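Local coordinates for putative phosphohistidine phosphatase SixA (Agrobacterium tumefaciens, PDB 2RFL), which is a putative phosphohistidine phosphatase of the histidine phosphatase superfamily, and so probably removes phosphate through a phosphohistidine intermediate, at residues D87-A92 and V110-H115; S94-S99 and E120-A125. One frame throughout, in Å; residues are numbered along the deposited sequence.

How the contacts relate
Tyr-97 of contact 2 joins the two contacts, whose centres lie about 10 Å apart. Its ring runs from the segment 94-99 into contact 1, where OH makes probable hydrogen bonds to Met-89 O at 3.0 Å and to His-115 N at 3.1 Å, tying the backbone of the 87-92 turn to that of 110-115. The segments alternate along the chain: 87-92 and 94-99 come first, then strand 109-114 and helix 118-127. Contact 1 lies at the end of this strand, where His-115 meets His-16 in what is probably the phosphatase pocket; contact 2 packs the chain just after the turn against the helix that follows the strand.

Contact 1: D87-A92 and V110-H115; sequences DEMYNA and VMLVGH
Tyr-90 and His-115 form an offset edge-to-face pair, the tyrosine presenting its edge to the imidazole, with ring centroids 5.4 Å apart and planes at 62°. The closest atoms are Tyr-90 CD1 and His-115 CE1, at 3.5 Å, and His-115 CE1 lies near the plane of the phenol ring. Tyr-90 reaches this place because its CG is anti to the backbone N (chi1 174°), beside its own carbonyl carbon. The polar ends of both rings are held from elsewhere, Tyr-90 OH by Asp-28 OD2 and His-115 NE2 by Ser-61 OG, so each ring has a polar tether outside the pair.

A close carbon-oxygen approach comes next to the ring pair, His-115 CD2 lying 3.4 Å from Met-89 O. One imidazole therefore touches two consecutive residues of the turn.

His-115 follows directly on strand 109-114, a parallel strand between 57-60 and 10-15 in the mixed sheet, and sits in the sequence Val-Gly-His. Its ring also meets that of His-16, just past strand 10-15. Two histidines brought together at the ends of neighbouring parallel strands are consistent with the paired pocket histidines of the histidine phosphatase fold.

The apolar part belongs to Met-89, a selenomethionine. Its chain turns about the CG-SE bond (chi3 90°), and the methyl CE comes 3.9 Å from Leu-112 CB. The same methyl lies against strand backbone, 3.7 Å from Val-113 O and 4.0 Å from Gly-114 N. Gly-114 has no side chain to stand between the methyl and the main chain here.

No hydrogen bond crosses directly between the segments. Within 87-92, Tyr-90 N bonds to Asp-87 O at 2.9 Å and closes the 3-10 turn, while Asp-87 OD1 is bonded to Thr-62 OG1.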
loop_
_atom_site.group_PDB
_atom_site.type_symbol
_atom_site.label_atom_id
_atom_site.label_comp_id
_atom_site.label_asym_id
_atom_site.label_seq_id
_atom_site.Cartn_x
_atom_site.Cartn_y
_atom_site.Cartn_z
ATOM N N ASP A 87 2.668 10.177 10.527
ATOM C CA ASP A 87 1.470 10.106 11.376
ATOM C C ASP A 87 0.206 10.522 10.605
ATOM O O ASP A 87 -0.857 9.919 10.768
ATOM C CB ASP A 87 1.613 10.993 12.636
ATOM C CG ASP A 87 2.411 10.328 13.798
ATOM O OD1 ASP A 87 2.097 9.221 14.286
ATOM O OD2 ASP A 87 3.349 10.980 14.284
ATOM N N GLU A 88 0.356 11.523 9.738
ATOM C CA GLU A 88 -0.743 12.083 8.944
ATOM C C GLU A 88 -1.317 11.145 7.841
ATOM O O GLU A 88 -2.249 11.502 7.114
ATOM C CB GLU A 88 -0.291 13.419 8.361
ATOM C CG GLU A 88 -1.404 14.432 8.155
ATOM C CD GLU A 88 -1.731 15.225 9.397
ATOM O OE1 GLU A 88 -1.416 14.749 10.511
ATOM O OE2 GLU A 88 -2.312 16.326 9.270
HETATM N N MSE A 89 -0.741 9.951 7.739
HETATM C CA MSE A 89 -1.307 8.897 6.907
HETATM C C MSE A 89 -2.376 8.113 7.662
HETATM O O MSE A 89 -3.145 7.360 7.064
HETATM C CB MSE A 89 -0.207 7.950 6.420
HETATM C CG MSE A 89 0.489 8.411 5.150
HETATM SE SE MSE A 89 1.732 7.080 4.449
HETATM C CE MSE A 89 0.510 6.113 3.278
ATOM N N TYR A 90 -2.418 8.295 8.978
ATOM C CA TYR A 90 -3.502 7.760 9.792
ATOM C C TYR A 90 -4.586 8.806 10.024
ATOM O O TYR A 90 -4.298 9.933 10.430
ATOM C CB TYR A 90 -2.965 7.252 11.131
ATOM C CG TYR A 90 -4.043 6.800 12.091
ATOM C CD1 TYR A 90 -4.672 5.573 11.932
ATOM C CD2 TYR A 90 -4.430 7.602 13.157
ATOM C CE1 TYR A 90 -5.658 5.156 12.807
ATOM C CE2 TYR A 90 -5.414 7.193 14.037
ATOM C CZ TYR A 90 -6.024 5.970 13.858
ATOM O OH TYR A 90 -7.005 5.560 14.731
ATOM N N ASN A 91 -5.833 8.428 9.765
ATOM C CA ASN A 91 -6.939 9.378 9.768
ATOM C C ASN A 91 -6.626 10.628 8.951
ATOM O O ASN A 91 -6.618 11.740 9.479
ATOM C CB ASN A 91 -7.310 9.765 11.201
ATOM C CG ASN A 91 -8.807 9.902 11.399
ATOM O OD1 ASN A 91 -9.526 8.906 11.487
ATOM N ND2 ASN A 91 -9.284 11.139 11.470
ATOM N N ALA A 92 -6.371 10.437 7.661
ATOM C CA ALA A 92 -5.886 11.516 6.809
ATOM C C ALA A 92 -6.973 12.557 6.565
ATOM O O ALA A 92 -8.152 12.224 6.457
ATOM C CB ALA A 92 -5.375 10.959 5.489
ATOM N N VAL A 110 7.887 3.660 -5.581
ATOM C CA VAL A 110 7.442 4.031 -4.259
ATOM C C VAL A 110 6.181 3.284 -3.838
ATOM O O VAL A 110 5.262 3.060 -4.624
ATOM C CB VAL A 110 7.318 5.585 -4.103
ATOM C CG1 VAL A 110 6.613 6.154 -5.285
ATOM C CG2 VAL A 110 6.567 5.971 -2.829
HETATM N N MSE A 111 6.180 2.905 -2.571
HETATM C CA MSE A 111 5.122 2.136 -1.993
HETATM C C MSE A 111 4.519 2.880 -0.821
HETATM O O MSE A 111 5.228 3.319 0.096
HETATM C CB MSE A 111 5.626 0.794 -1.510
HETATM C CG MSE A 111 4.592 0.072 -0.711
HETATM SE SE MSE A 111 4.926 -1.787 -0.575
HETATM C CE MSE A 111 5.796 -1.911 1.216
ATOM N N LEU A 112 3.203 2.990 -0.846
ATOM C CA LEU A 112 2.494 3.571 0.260
ATOM C C LEU A 112 1.863 2.484 1.114
ATOM O O LEU A 112 1.294 1.553 0.581
ATOM C CB LEU A 112 1.445 4.586 -0.237
ATOM C CG LEU A 112 1.911 5.788 -1.069
ATOM C CD1 LEU A 112 0.768 6.730 -0.983
ATOM C CD2 LEU A 112 3.226 6.553 -0.635
ATOM N N VAL A 113 1.957 2.616 2.438
ATOM C CA VAL A 113 1.298 1.693 3.392
ATOM C C VAL A 113 0.342 2.472 4.338
ATOM O O VAL A 113 0.744 3.080 5.321
ATOM C CB VAL A 113 2.343 0.843 4.208
ATOM C CG1 VAL A 113 1.672 -0.191 5.178
ATOM C CG2 VAL A 113 3.320 0.158 3.277
ATOM N N GLY A 114 -0.945 2.432 4.020
ATOM C CA GLY A 114 -1.970 3.133 4.816
ATOM C C GLY A 114 -3.300 2.417 4.766
ATOM O O GLY A 114 -3.339 1.194 4.615
ATOM N N HIS A 115 -4.382 3.192 4.862
ATOM C CA HIS A 115 -5.706 2.673 5.223
ATOM C C HIS A 115 -6.777 3.080 4.230
ATOM O O HIS A 115 -6.659 4.111 3.575
ATOM C CB HIS A 115 -6.195 3.189 6.607
ATOM C CG HIS A 115 -5.133 3.341 7.642
ATOM N ND1 HIS A 115 -5.169 2.659 8.838
ATOM C CD2 HIS A 115 -4.053 4.156 7.715
ATOM C CE1 HIS A 115 -4.145 3.015 9.592
ATOM N NE2 HIS A 115 -3.445 3.918 8.930
#

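Contact 2: S94-S99 and E120-A125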
loop_
_atom_site.group_PDB
_atom_site.type_symbol
_atom_site.label_atom_id
_atom_site.label_comp_id
_atom_site.label_asym_id
_atom_site.label_seq_id
_atom_site.Cartn_x
_atom_site.Cartn_y
_atom_site.Cartn_z
ATOM N N SER A 94 -7.035 14.070 3.834
ATOM C CA SER A 94 -7.159 14.078 2.395
ATOM C C SER A 94 -7.966 12.884 1.944
ATOM O O SER A 94 -8.054 11.889 2.656
ATOM C CB SER A 94 -5.771 14.091 1.753
ATOM O OG SER A 94 -4.843 13.423 2.588
ATOM N N GLU A 95 -8.586 12.993 0.775
ATOM C CA GLU A 95 -9.304 11.860 0.253
ATOM C C GLU A 95 -8.331 10.845 -0.337
ATOM O O GLU A 95 -8.670 9.661 -0.478
ATOM C CB GLU A 95 -10.369 12.280 -0.765
ATOM C CG GLU A 95 -9.856 13.268 -1.810
ATOM C CD GLU A 95 -10.947 13.833 -2.674
ATOM O OE1 GLU A 95 -11.736 13.000 -3.175
ATOM O OE2 GLU A 95 -10.993 15.091 -2.853
ATOM N N THR A 96 -7.129 11.302 -0.673
ATOM C CA THR A 96 -6.125 10.431 -1.300
ATOM C C THR A 96 -4.691 10.565 -0.746
ATOM O O THR A 96 -4.402 11.367 0.145
ATOM C CB THR A 96 -6.150 10.529 -2.844
ATOM O OG1 THR A 96 -5.582 11.771 -3.252
ATOM C CG2 THR A 96 -7.579 10.422 -3.364
ATOM N N TYR A 97 -3.824 9.698 -1.232
ATOM C CA TYR A 97 -2.416 9.819 -0.912
ATOM C C TYR A 97 -1.620 10.326 -2.129
ATOM O O TYR A 97 -0.404 10.237 -2.149
ATOM C CB TYR A 97 -1.856 8.487 -0.407
ATOM C CG TYR A 97 -2.412 7.953 0.897
ATOM C CD1 TYR A 97 -2.377 8.707 2.099
ATOM C CD2 TYR A 97 -2.943 6.673 0.938
ATOM C CE1 TYR A 97 -2.882 8.173 3.293
ATOM C CE2 TYR A 97 -3.406 6.120 2.092
ATOM C CZ TYR A 97 -3.381 6.843 3.275
ATOM O OH TYR A 97 -3.898 6.202 4.406
ATOM N N LEU A 98 -2.311 10.815 -3.150
ATOM C CA LEU A 98 -1.661 11.217 -4.417
ATOM C C LEU A 98 -0.464 12.216 -4.303
ATOM O O LEU A 98 0.440 12.218 -5.090
ATOM C CB LEU A 98 -2.712 11.750 -5.395
ATOM C CG LEU A 98 -3.194 10.669 -6.359
ATOM C CD1 LEU A 98 -4.593 10.955 -6.848
ATOM C CD2 LEU A 98 -2.255 10.510 -7.545
ATOM N N SER A 99 -0.531 13.101 -3.334
ATOM C CA SER A 99 0.488 14.083 -3.111
ATOM C C SER A 99 1.767 13.461 -2.533
ATOM O O SER A 99 2.868 13.854 -2.898
ATOM C CB SER A 99 -0.089 15.121 -2.189
ATOM O OG SER A 99 -1.160 15.751 -2.854
ATOM N N GLU A 120 -8.152 2.932 -1.159
ATOM C CA GLU A 120 -9.114 2.702 -2.259
ATOM C C GLU A 120 -9.328 3.966 -3.100
ATOM O O GLU A 120 -9.339 3.888 -4.325
ATOM C CB GLU A 120 -10.460 2.145 -1.740
ATOM C CG GLU A 120 -11.219 1.280 -2.766
ATOM C CD GLU A 120 -12.452 0.514 -2.192
ATOM O OE1 GLU A 120 -12.415 0.057 -1.025
ATOM O OE2 GLU A 120 -13.471 0.371 -2.922
ATOM N N ALA A 121 -9.457 5.127 -2.459
ATOM C CA ALA A 121 -9.626 6.386 -3.210
ATOM C C ALA A 121 -8.433 6.765 -4.102
ATOM O O ALA A 121 -8.598 7.224 -5.222
ATOM C CB ALA A 121 -9.975 7.511 -2.286
ATOM N N THR A 122 -7.238 6.535 -3.599
ATOM C CA THR A 122 -6.021 6.699 -4.352
ATOM C C THR A 122 -5.932 5.848 -5.610
ATOM O O THR A 122 -5.535 6.339 -6.675
ATOM C CB THR A 122 -4.827 6.431 -3.441
ATOM O OG1 THR A 122 -5.081 7.075 -2.177
ATOM C CG2 THR A 122 -3.563 6.975 -4.067
ATOM N N LEU A 123 -6.285 4.575 -5.507
ATOM C CA LEU A 123 -6.267 3.719 -6.701
ATOM C C LEU A 123 -7.309 4.203 -7.669
ATOM O O LEU A 123 -7.035 4.303 -8.867
ATOM C CB LEU A 123 -6.507 2.254 -6.322
ATOM C CG LEU A 123 -6.533 1.165 -7.393
ATOM C CD1 LEU A 123 -5.232 1.202 -8.199
ATOM C CD2 LEU A 123 -6.771 -0.221 -6.765
ATOM N N GLU A 124 -8.496 4.533 -7.144
ATOM C CA GLU A 124 -9.596 5.026 -7.956
ATOM C C GLU A 124 -9.121 6.257 -8.751
ATOM O O GLU A 124 -9.279 6.311 -9.966
ATOM C CB GLU A 124 -10.876 5.310 -7.110
ATOM C CG GLU A 124 -12.144 5.574 -7.951
ATOM C CD GLU A 124 -13.326 6.272 -7.217
ATOM O OE1 GLU A 124 -13.205 6.704 -6.038
ATOM O OE2 GLU A 124 -14.401 6.395 -7.858
ATOM N N ALA A 125 -8.508 7.214 -8.047
ATOM C CA ALA A 125 -7.966 8.457 -8.637
ATOM C C ALA A 125 -7.095 8.211 -9.836
ATOM O O ALA A 125 -7.091 9.010 -10.756
ATOM C CB ALA A 125 -7.177 9.229 -7.599
#
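Thr-122 packs against the backbone of Thr-96 and Tyr-97, its hydroxyl and methyl both turned to the incoming chain. OG1 accepts a hydrogen bond from Tyr-97 N, 3.1 Å away, with an N-H...O angle of 153°. The same oxygen donates to Thr-118 O one turn back, so two bonds grip it, and a chi1 of -43° sets it beside the backbone N. CG2, anti to the backbone N, lies against the chain, 3.9 Å from Tyr-97 N and 4.1 Å from Leu-98 N.

Tyr-97 occupies the N-cap position of helix 98-102, yet its side chain leads elsewhere, crossing that of Thr-122 at about a right angle. Thr-122 OG1 lies oblique to the tyrosine ring, 3.8 Å from Tyr-97 CD2, and the phenol hydroxyl goes on to the backbone of Met-89 and His-115. At the helix start a weak bond runs from Leu-98 N to Thr-96 OG1. Thr-122 thus holds a backbone amide right where the short helix begins.

The other branch of Thr-96 faces the helix: its CG2 rests over Ala-121, 3.8 Å from Ala-121 C and 3.9 Å from Ala-121 CB. The backbone O of Glu-95 also abuts this alanine's CB. The chain runs close to the helix here, CA of Thr-96 and CA of Thr-122 being 4.8 Å apart, consistent with the small side chain of Ala-121. Toward Ala-125 the packing is made by Leu-98, though the modelled distance there is doubtful.

In the alpha-beta-alpha sandwich, this contact packs the chain entering helix 98-102 on one flank of helix 118-127, with Tyr-97 against Thr-118 and Met-119 and Leu-98 against Met-126, while Leu-123 points away from that chain and packs on Leu-132 of helix 129-135; strand 109-114 links the two helices in sequence.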